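Local coordinates for protein homoserine kinase (Cytophaga hutchinsonii, PDB 4P52) that probably catalyses the ATP-dependent phosphorylation of homoserine to O-phosphohomoserine, a step toward threonine, at residues P52-L57 / S121-V126; D75-K80 / M112-G117. All coordinates share one frame; numbering follows the deposited sequence.

Contact 1: P52-L57 / S121-V126; sequences PGDEVL and SAASTV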
ATOM      1  N   PRO A  52       8.748 -13.329 -22.477  1.00 25.25           N
ATOM      2  CA  PRO A  52       8.949 -14.728 -22.828  1.00 25.25           C
ATOM      3  C   PRO A  52       8.537 -15.665 -21.673  1.00 25.94           C
ATOM      4  O   PRO A  52       7.647 -15.315 -20.887  1.00 25.71           O
ATOM      5  CB  PRO A  52      10.445 -14.783 -23.151  1.00 25.48           C
ATOM      6  CG  PRO A  52      11.053 -13.741 -22.272  1.00 25.07           C
ATOM      7  CD  PRO A  52       9.991 -12.676 -22.039  1.00 24.88           C
ATOM      8  N   GLY A  53       9.147 -16.847 -21.583  1.00 26.07           N
ATOM      9  CA  GLY A  53       8.744 -17.830 -20.583  1.00 25.82           C
ATOM     10  C   GLY A  53       9.594 -19.077 -20.731  1.00 27.71           C
ATOM     11  O   GLY A  53      10.508 -19.105 -21.543  1.00 31.49           O
ATOM     12  N   ASP A  54       9.305 -20.113 -19.960  1.00 26.01           N
ATOM     13  CA  ASP A  54       9.996 -21.369 -20.123  1.00 27.86           C
ATOM     14  C   ASP A  54       9.047 -22.503 -20.426  1.00 27.13           C
ATOM     15  O   ASP A  54       7.868 -22.419 -20.124  1.00 26.69           O
ATOM     16  CB  ASP A  54      10.774 -21.666 -18.866  1.00 32.97           C
ATOM     17  CG  ASP A  54      12.066 -20.893 -18.814  1.00 40.97           C
ATOM     18  OD1 ASP A  54      12.568 -20.533 -19.902  1.00 44.11           O
ATOM     19  OD2 ASP A  54      12.578 -20.633 -17.704  1.00 43.72           O
ATOM     20  N   GLU A  55       9.567 -23.570 -21.018  1.00 27.79           N
ATOM     21  CA  GLU A  55       8.773 -24.765 -21.298  1.00 28.48           C
ATOM     22  C   GLU A  55       9.329 -25.979 -20.577  1.00 27.77           C
ATOM     23  O   GLU A  55      10.548 -26.188 -20.544  1.00 28.66           O
ATOM     24  CB  GLU A  55       8.719 -25.024 -22.799  1.00 32.18           C
ATOM     25  CG  GLU A  55       8.009 -23.933 -23.578  1.00 37.66           C
ATOM     26  CD  GLU A  55       8.038 -24.143 -25.082  1.00 48.93           C
ATOM     27  OE1 GLU A  55       8.756 -25.059 -25.575  1.00 49.87           O
ATOM     28  OE2 GLU A  55       7.323 -23.382 -25.783  1.00 56.47           O
ATOM     29  N   VAL A  56       8.436 -26.782 -20.003  1.00 26.57           N
ATOM     30  CA  VAL A  56       8.828 -28.042 -19.385  1.00 26.24           C
ATOM     31  C   VAL A  56       8.037 -29.186 -19.991  1.00 26.93           C
ATOM     32  O   VAL A  56       6.820 -29.098 -20.118  1.00 26.73           O
ATOM     33  CB  VAL A  56       8.630 -28.011 -17.863  1.00 25.35           C
ATOM     34  CG1 VAL A  56       8.914 -29.365 -17.228  1.00 25.30           C
ATOM     35  CG2 VAL A  56       9.576 -26.985 -17.260  1.00 25.33           C
ATOM     36  N   LEU A  57       8.741 -30.243 -20.390  1.00 27.53           N
ATOM     37  CA  LEU A  57       8.099 -31.452 -20.874  1.00 28.75           C
ATOM     38  C   LEU A  57       8.351 -32.561 -19.857  1.00 29.69           C
ATOM     39  O   LEU A  57       9.489 -32.736 -19.426  1.00 30.81           O
ATOM     40  CB  LEU A  57       8.650 -31.826 -22.252  1.00 29.82           C
ATOM     41  CG  LEU A  57       7.981 -33.021 -22.968  1.00 31.47           C
ATOM     42  CD1 LEU A  57       8.005 -32.891 -24.494  1.00 30.93           C
ATOM     43  CD2 LEU A  57       8.637 -34.319 -22.534  1.00 32.21           C
ATOM     44  N   SER A 121      14.003 -18.506 -13.081  1.00 36.36           N
ATOM     45  CA  SER A 121      13.961 -19.685 -12.255  1.00 36.26           C
ATOM     46  C   SER A 121      12.516 -20.031 -11.848  1.00 33.16           C
ATOM     47  O   SER A 121      12.133 -21.201 -11.816  1.00 34.82           O
ATOM     48  CB  SER A 121      14.845 -19.480 -11.041  1.00 41.18           C
ATOM     49  OG  SER A 121      15.290 -20.749 -10.610  1.00 49.93           O
ATOM     50  N   ALA A 122      11.717 -19.006 -11.574  1.00 29.79           N
ATOM     51  CA  ALA A 122      10.334 -19.186 -11.174  1.00 29.44           C
ATOM     52  C   ALA A 122       9.516 -19.896 -12.264  1.00 29.17           C
ATOM     53  O   ALA A 122       8.747 -20.830 -11.971  1.00 29.02           O
ATOM     54  CB  ALA A 122       9.710 -17.834 -10.845  1.00 28.19           C
ATOM     55  N   ALA A 123       9.700 -19.444 -13.503  1.00 27.02           N
ATOM     56  CA  ALA A 123       8.955 -19.925 -14.659  1.00 26.68           C
ATOM     57  C   ALA A 123       9.191 -21.420 -14.861  1.00 27.32           C
ATOM     58  O   ALA A 123       8.240 -22.188 -15.039  1.00 25.55           O
ATOM     59  CB  ALA A 123       9.333 -19.135 -15.913  1.00 25.77           C
ATOM     60  N   SER A 124      10.452 -21.830 -14.771  1.00 27.79           N
ATOM     61  CA  SER A 124      10.807 -23.239 -14.869  1.00 29.72           C
ATOM     62  C   SER A 124      10.109 -24.070 -13.805  1.00 29.89           C
ATOM     63  O   SER A 124       9.549 -25.146 -14.080  1.00 30.18           O
ATOM     64  CB  SER A 124      12.314 -23.375 -14.705  1.00 34.11           C
ATOM     65  OG  SER A 124      12.966 -22.924 -15.883  1.00 39.23           O
ATOM     66  N   THR A 125      10.160 -23.563 -12.577  1.00 29.49           N
ATOM     67  CA  THR A 125       9.666 -24.270 -11.422  1.00 30.08           C
ATOM     68  C   THR A 125       8.147 -24.396 -11.496  1.00 29.83           C
ATOM     69  O   THR A 125       7.594 -25.480 -11.237  1.00 31.53           O
ATOM     70  CB  THR A 125      10.052 -23.504 -10.155  1.00 32.57           C
ATOM     71  OG1 THR A 125      11.473 -23.307 -10.142  1.00 35.48           O
ATOM     72  CG2 THR A 125       9.641 -24.268  -8.930  1.00 33.07           C
ATOM     73  N   VAL A 126       7.484 -23.290 -11.860  1.00 26.78           N
ATOM     74  CA  VAL A 126       6.032 -23.257 -11.986  1.00 25.04           C
ATOM     75  C   VAL A 126       5.616 -24.194 -13.139  1.00 24.85           C
ATOM     76  O   VAL A 126       4.675 -24.977 -12.995  1.00 25.43           O
ATOM     77  CB  VAL A 126       5.533 -21.814 -12.199  1.00 23.60           C
ATOM     78  CG1 VAL A 126       4.112 -21.789 -12.702  1.00 23.11           C
ATOM     79  CG2 VAL A 126       5.644 -21.029 -10.908  1.00 23.36           C
TER

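Contact 2: D75-K80 / M112-G117; sequences DGRLPK and MPLGSG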
ATOM      1  N   ASP A  75      23.092 -22.657 -22.124  1.00 64.85           N
ATOM      2  CA  ASP A  75      24.560 -22.591 -22.140  1.00 72.26           C
ATOM      3  C   ASP A  75      25.191 -23.492 -21.080  1.00 68.07           C
ATOM      4  O   ASP A  75      26.174 -23.111 -20.442  1.00 68.58           O
ATOM      5  CB  ASP A  75      25.066 -21.150 -22.004  1.00 82.51           C
ATOM      6  CG  ASP A  75      25.455 -20.554 -23.335  1.00 94.79           C
ATOM      7  OD1 ASP A  75      26.513 -20.951 -23.882  1.00100.73           O
ATOM      8  OD2 ASP A  75      24.697 -19.695 -23.835  1.00 96.48           O
ATOM      9  N   GLY A  76      24.605 -24.678 -20.900  1.00 64.55           N
ATOM     10  CA  GLY A  76      25.010 -25.636 -19.869  1.00 60.63           C
ATOM     11  C   GLY A  76      25.170 -25.060 -18.475  1.00 58.50           C
ATOM     12  O   GLY A  76      25.870 -25.642 -17.645  1.00 58.50           O
ATOM     13  N   ARG A  77      24.520 -23.926 -18.209  1.00 56.45           N
ATOM     14  CA  ARG A  77      24.695 -23.220 -16.941  1.00 56.74           C
ATOM     15  C   ARG A  77      23.898 -23.830 -15.780  1.00 53.24           C
ATOM     16  O   ARG A  77      24.263 -23.650 -14.620  1.00 50.84           O
ATOM     17  CB  ARG A  77      24.369 -21.735 -17.098  1.00 60.98           C
ATOM     18  CG  ARG A  77      25.373 -20.948 -17.928  1.00 68.82           C
ATOM     19  CD  ARG A  77      24.967 -19.485 -18.028  1.00 80.10           C
ATOM     20  NE  ARG A  77      24.793 -18.879 -16.702  1.00 92.43           N
ATOM     21  CZ  ARG A  77      24.232 -17.691 -16.468  1.00 95.71           C
ATOM     22  NH1 ARG A  77      23.780 -16.951 -17.473  1.00 94.79           N
ATOM     23  NH2 ARG A  77      24.122 -17.239 -15.221  1.00 93.51           N
ATOM     24  N   LEU A  78      22.820 -24.549 -16.094  1.00 51.43           N
ATOM     25  CA  LEU A  78      21.920 -25.085 -15.064  1.00 48.07           C
ATOM     26  C   LEU A  78      22.324 -26.473 -14.586  1.00 48.31           C
ATOM     27  O   LEU A  78      22.814 -27.290 -15.388  1.00 47.14           O
ATOM     28  CB  LEU A  78      20.485 -25.142 -15.576  1.00 45.46           C
ATOM     29  CG  LEU A  78      19.709 -23.830 -15.700  1.00 44.60           C
ATOM     30  CD1 LEU A  78      18.393 -24.106 -16.428  1.00 43.88           C
ATOM     31  CD2 LEU A  78      19.502 -23.126 -14.354  1.00 40.48           C
ATOM     32  N   PRO A  79      22.084 -26.758 -13.286  1.00 48.78           N
ATOM     33  CA  PRO A  79      22.389 -28.080 -12.683  1.00 50.81           C
ATOM     34  C   PRO A  79      21.651 -29.266 -13.340  1.00 53.31           C
ATOM     35  O   PRO A  79      20.421 -29.324 -13.337  1.00 51.15           O
ATOM     36  CB  PRO A  79      21.982 -27.920 -11.200  1.00 48.82           C
ATOM     37  CG  PRO A  79      21.172 -26.657 -11.134  1.00 47.40           C
ATOM     38  CD  PRO A  79      21.571 -25.788 -12.293  1.00 45.98           C
ATOM     39  N   LYS A  80      22.412 -30.204 -13.895  1.00 58.07           N
ATOM     40  CA  LYS A  80      21.842 -31.413 -14.483  1.00 61.30           C
ATOM     41  C   LYS A  80      21.424 -32.433 -13.396  1.00 58.92           C
ATOM     42  O   LYS A  80      20.595 -33.301 -13.646  1.00 59.92           O
ATOM     43  CB  LYS A  80      22.823 -32.033 -15.506  1.00 67.30           C
ATOM     44  CG  LYS A  80      23.016 -31.260 -16.824  1.00 71.75           C
ATOM     45  CD  LYS A  80      22.012 -31.689 -17.910  1.00 76.58           C
ATOM     46  CE  LYS A  80      22.467 -31.376 -19.350  1.00 75.13           C
ATOM     47  NZ  LYS A  80      21.535 -31.840 -20.443  1.00 66.35           N
HETATM   48  N   MSE A 112      13.983 -18.078 -22.455  1.00 44.30           N
HETATM   49  CA  MSE A 112      14.274 -16.777 -21.877  1.00 45.22           C
HETATM   50  C   MSE A 112      15.606 -16.875 -21.208  1.00 45.51           C
HETATM   51  O   MSE A 112      15.995 -17.955 -20.767  1.00 45.97           O
HETATM   52  CB  MSE A 112      13.218 -16.400 -20.845  1.00 47.72           C
HETATM   53  CG  MSE A 112      13.181 -17.327 -19.635  1.00 56.36           C
HETATM   54 SE   MSE A 112      11.749 -16.737 -18.396  1.00 69.90          SE
HETATM   55  CE  MSE A 112      12.432 -14.952 -17.929  1.00 55.40           C
ATOM     56  N   PRO A 113      16.315 -15.740 -21.093  1.00 46.21           N
ATOM     57  CA  PRO A 113      17.671 -15.739 -20.530  1.00 43.56           C
ATOM     58  C   PRO A 113      17.703 -15.759 -18.997  1.00 45.74           C
ATOM     59  O   PRO A 113      16.820 -15.202 -18.351  1.00 47.35           O
ATOM     60  CB  PRO A 113      18.265 -14.448 -21.077  1.00 42.41           C
ATOM     61  CG  PRO A 113      17.091 -13.562 -21.379  1.00 43.45           C
ATOM     62  CD  PRO A 113      15.837 -14.378 -21.420  1.00 44.79           C
ATOM     63  N   LEU A 114      18.713 -16.397 -18.419  1.00 48.20           N
ATOM     64  CA  LEU A 114      18.817 -16.500 -16.962  1.00 50.76           C
ATOM     65  C   LEU A 114      19.350 -15.200 -16.360  1.00 47.97           C
ATOM     66  O   LEU A 114      20.089 -14.464 -17.029  1.00 45.88           O
ATOM     67  CB  LEU A 114      19.711 -17.662 -16.563  1.00 57.36           C
ATOM     68  CG  LEU A 114      19.586 -18.917 -17.427  1.00 67.74           C
ATOM     69  CD1 LEU A 114      20.667 -18.967 -18.517  1.00 68.06           C
ATOM     70  CD2 LEU A 114      19.648 -20.142 -16.528  1.00 70.80           C
ATOM     71  N   GLY A 115      18.949 -14.922 -15.111  1.00 44.36           N
ATOM     72  CA  GLY A 115      19.303 -13.697 -14.388  1.00 38.82           C
ATOM     73  C   GLY A 115      18.957 -12.433 -15.158  1.00 38.68           C
ATOM     74  O   GLY A 115      19.702 -11.449 -15.126  1.00 42.87           O
ATOM     75  N   SER A 116      17.835 -12.460 -15.863  1.00 32.97           N
ATOM     76  CA  SER A 116      17.447 -11.354 -16.691  1.00 30.16           C
ATOM     77  C   SER A 116      16.563 -10.358 -15.942  1.00 25.65           C
ATOM     78  O   SER A 116      16.255  -9.275 -16.480  1.00 24.40           O
ATOM     79  CB  SER A 116      16.707 -11.882 -17.913  1.00 32.96           C
ATOM     80  OG  SER A 116      15.536 -12.561 -17.486  1.00 35.46           O
ATOM     81  N   GLY A 117      16.170 -10.705 -14.713  1.00 22.91           N
ATOM     82  CA  GLY A 117      15.198  -9.925 -13.968  1.00 22.65           C
ATOM     83  C   GLY A 117      13.769 -10.209 -14.411  1.00 25.56           C
ATOM     84  O   GLY A 117      12.857  -9.400 -14.160  1.00 28.92           O
TER

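Contact 1: P52-L57 / S121-V126
Asp-54 on strand 52-57 faces Ser-124 on helix 121-126, their CA atoms 5.6 Å apart, where the two axes come within 7.3 Å and run in roughly the same direction at 34°. The contact is small and buried. It joins the sheet of the N-terminal domain to the helix that follows the glycine-rich motif of GHMP kinases.

Its polar centre is one hydrogen bond. Ser-124 OG donates to Asp-54 OD2 over 3.0 Å. The hydroxyl comes from above the carboxylate, 45° out of its plane. The Asp-54 carboxylate is swung back beside its own backbone N (chi1 -80°), and the Ser-124 hydroxyl is turned the same way on its own residue. The strongest partner of OD2 is Lys-110 NZ, in a salt bridge. Lys-110 NZ also makes a weak hydrogen bond with Ser-124 OG. OD1 takes the backbone N of Lys-111. Both oxygens are thus held, and the carboxylate is kept from turning.

Two apolar groups pack beside the polar pair. Ala-123 CB lies 4.0 Å from Asp-54 OD2. Further along the strand, the CG2 branch of Val-56 rests on Ser-124 O at 3.7 Å. With an alanine in place of Asp-54, the ammonium of Lys-110 would probably be left without its carboxylate mate, and the Ser-124 hydroxyl without its acceptor.

Val-56 and Ser-124 both also touch Leu-108 of strand 103-110, which lies next to strand 52-61. Strand 52-61 pairs antiparallel with both 26-36 and 103-110. The helix sits over this sheet, with Ser-124 touching Val-87 of helix 86-98 and Val-126 packing on helix 162-170.

Contact 2: D75-K80 / M112-G117
Leu-114 meets Leu-78 and Arg-77 through its side chain. It belongs to the glycine-rich motif of GHMP kinases, a loop that in this family wraps the phosphates of ATP and probably does so here. Neither segment is regular helix or strand, and no hydrogen bond crosses between them.

The two branches of Leu-114 divide the work. CD2 packs on Leu-78, 3.7 Å from its CD2 and almost as near to its CG. CD1 faces Arg-77 and lies 3.9 Å from NH1. The arginine chain bends at chi3 (56°), which brings one face of the guanidinium over Leu-114 CB. The arginine chain and the leucine point in opposite senses and lie alongside each other, so the flat group covers the leucine near its root. Arg-77 is exposed. It has a long, weak ion pair with Glu-203.

Farther out, Leu-78 lies on Leu-108 and Lys-110 of strand 103-110. This sets the 75-80 loop against strand 103-110. The motif loop is held from its other end by the C-terminal domain. Ser-116 O accepts from Ser-287 OG, and Gly-117 O from Ser-282 OG. Between the leucine and these bonds, Ser-116 OG donates to Pro-113 O at 3.1 Å, tilted 30° from the carbonyl plane.

In the fold
The centres of the two contacts lie about 11 Å apart in the N-terminal part of the kinase. Along the chain the order is 52-57, 75-80, 112-117, 121-126, so both segments of contact 2 fall between those of contact 1. Strand 103-110 serves both: it pairs with strand 52-61 and leads into 112-117, which in turn leads to helix 120-135. The contacts touch at Met-112, a selenomethionine here, whose side chain packs against Asp-54 and Pro-52. Contact 2 includes the start of the probable phosphate-binding loop, with the surface loop 75-80 beside it. Contact 1 holds the helix that follows that loop against the sheet.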